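Local coordinates for protein titin (Homo sapiens, PDB 1WAA) that forms an immunoglobulin domain of titin, the giant muscle protein that acts as a molecular spring in the sarcomere, at residues S48-E52 with L62-N66. Residues are numbered along the deposited sequence; the frame is centred on the assembly and turned at random.
With ZN (zinc ion), chain Y.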
loop_
_atom_site.group_PDB
_atom_site.type_symbol
_atom_site.label_atom_id
_atom_site.label_comp_id
_atom_site.label_asym_id
_atom_site.label_seq_id
_atom_site.Cartn_x
_atom_site.Cartn_y
_atom_site.Cartn_z
ATOM N N SER E 48 19.664 -1.777 -2.128
ATOM C CA SER E 48 20.732 -1.433 -1.178
ATOM C C SER E 48 20.628 0.031 -0.749
ATOM O O SER E 48 19.749 0.759 -1.232
ATOM C CB SER E 48 22.109 -1.653 -1.815
ATOM O OG SER E 48 22.269 -3.003 -2.202
ATOM N N PRO E 49 21.530 0.479 0.144
ATOM C CA PRO E 49 21.601 1.913 0.444
ATOM C C PRO E 49 21.882 2.747 -0.808
ATOM O O PRO E 49 21.270 3.797 -0.986
ATOM C CB PRO E 49 22.765 2.016 1.419
ATOM C CG PRO E 49 22.834 0.655 2.035
ATOM C CD PRO E 49 22.487 -0.297 0.944
ATOM N N ASP E 50 22.776 2.263 -1.668
ATOM C CA ASP E 50 23.161 2.974 -2.896
ATOM C C ASP E 50 22.279 2.628 -4.110
ATOM O O ASP E 50 22.435 3.198 -5.185
ATOM C CB ASP E 50 24.651 2.725 -3.212
ATOM C CG ASP E 50 25.592 3.181 -2.072
ATOM O OD1 ASP E 50 25.209 4.091 -1.288
ATOM O OD2 ASP E 50 26.736 2.660 -1.925
ATOM N N CYS E 51 21.351 1.688 -3.940
ATOM C CA CYS E 51 20.547 1.206 -5.043
ATOM C C CYS E 51 19.112 0.979 -4.570
ATOM O O CYS E 51 18.761 -0.108 -4.113
ATOM C CB CYS E 51 21.144 -0.073 -5.604
ATOM S SG CYS E 51 20.160 -0.729 -6.934
ATOM N N GLU E 52 18.290 2.020 -4.667
ATOM C CA GLU E 52 16.969 2.014 -4.021
ATOM C C GLU E 52 15.894 1.780 -5.069
ATOM O O GLU E 52 15.868 2.443 -6.102
ATOM C CB GLU E 52 16.738 3.323 -3.261
ATOM C CG GLU E 52 17.581 3.416 -1.977
ATOM C CD GLU E 52 17.818 4.840 -1.467
ATOM O OE1 GLU E 52 17.783 5.801 -2.255
ATOM O OE2 GLU E 52 18.106 5.002 -0.266
ATOM N N LEU E 62 13.832 4.076 -9.708
ATOM C CA LEU E 62 15.108 3.496 -9.333
ATOM C C LEU E 62 16.051 4.644 -9.022
ATOM O O LEU E 62 16.199 5.551 -9.855
ATOM C CB LEU E 62 15.696 2.709 -10.498
ATOM C CG LEU E 62 17.116 2.179 -10.268
ATOM C CD1 LEU E 62 17.125 1.115 -9.185
ATOM C CD2 LEU E 62 17.668 1.624 -11.534
ATOM N N ILE E 63 16.637 4.621 -7.826
ATOM C CA ILE E 63 17.664 5.598 -7.431
ATOM C C ILE E 63 19.034 4.920 -7.277
ATOM O O ILE E 63 19.158 3.934 -6.555
ATOM C CB ILE E 63 17.329 6.353 -6.117
ATOM C CG1 ILE E 63 15.870 6.813 -6.097
ATOM C CG2 ILE E 63 18.273 7.571 -5.976
ATOM C CD1 ILE E 63 15.418 7.402 -4.762
ATOM N N LEU E 64 20.032 5.454 -7.969
ATOM C CA LEU E 64 21.397 4.935 -7.894
ATOM C C LEU E 64 22.306 6.075 -7.443
ATOM O O LEU E 64 22.468 7.080 -8.138
ATOM C CB LEU E 64 21.841 4.384 -9.255
ATOM C CG LEU E 64 20.940 3.376 -10.000
ATOM C CD1 LEU E 64 21.393 3.200 -11.457
ATOM C CD2 LEU E 64 20.886 2.014 -9.289
ATOM N N HIS E 65 22.848 5.922 -6.247
ATOM C CA HIS E 65 23.684 6.912 -5.614
ATOM C C HIS E 65 25.115 6.633 -5.955
ATOM O O HIS E 65 25.483 5.485 -6.252
ATOM C CB HIS E 65 23.535 6.795 -4.111
ATOM C CG HIS E 65 22.233 7.309 -3.594
ATOM N ND1 HIS E 65 21.942 8.654 -3.528
ATOM C CD2 HIS E 65 21.152 6.665 -3.098
ATOM C CE1 HIS E 65 20.735 8.815 -3.022
ATOM N NE2 HIS E 65 20.240 7.624 -2.744
ATOM N N ASN E 66 25.933 7.686 -5.875
ATOM C CA ASN E 66 27.364 7.563 -6.046
ATOM C C ASN E 66 27.709 6.755 -7.310
ATOM O O ASN E 66 28.455 5.768 -7.265
ATOM C CB ASN E 66 27.969 6.985 -4.761
ATOM C CG ASN E 66 29.399 7.412 -4.548
ATOM O OD1 ASN E 66 30.293 6.955 -5.246
ATOM N ND2 ASN E 66 29.627 8.298 -3.567
HETATM ZN ZN ZN Y . 18.555 7.406 -1.490
HETATM O O HOH W 1 24.235 2.741 -7.384
HETATM O O HOH W 2 19.200 7.642 0.614
#
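Glu-52 on strand 51-56 and His-65, just past the end of strand 59-64, bind a zinc ion on one face of this antiparallel hairpin of an immunoglobulin I-set beta-sandwich. Glu-52 OE1 binds the metal at 1.9 Å, and His-65 NE2 does so at 2.1 Å. The carboxylate carbon of Glu-52 lies at the edge of the imidazole, in its plane, with the two planes 79° apart. A water and an acidic side chain of another chain complete the site. Glu-52 OE2 accepts a hydrogen bond from that water and forms a salt bridge to a basic side chain of the other chain, which would limit the carboxylate's rotation; the zinc thus sits at an interface between subunits.

Behind the metal the backbones pair. Glu-52 and Ile-63 are a hydrogen-bonded pair, with Glu-52 N to Ile-63 O at 2.8 Å and a nearly straight return bond from Ile-63 N to Glu-52 O. Two residues along, past the non-hydrogen-bonded pair Cys-51/Leu-64 and beyond the strand end, His-65 N still reaches Asp-50 O at 3.0 Å, and a water bridges that oxygen to His-65 O. Ile-63 lies on the zinc face too, its CG2 over one face of the His-65 ring, toward the rim. On the other face of the sheet, Cys-51 SG rests 3.7 Å from Leu-64 CD2.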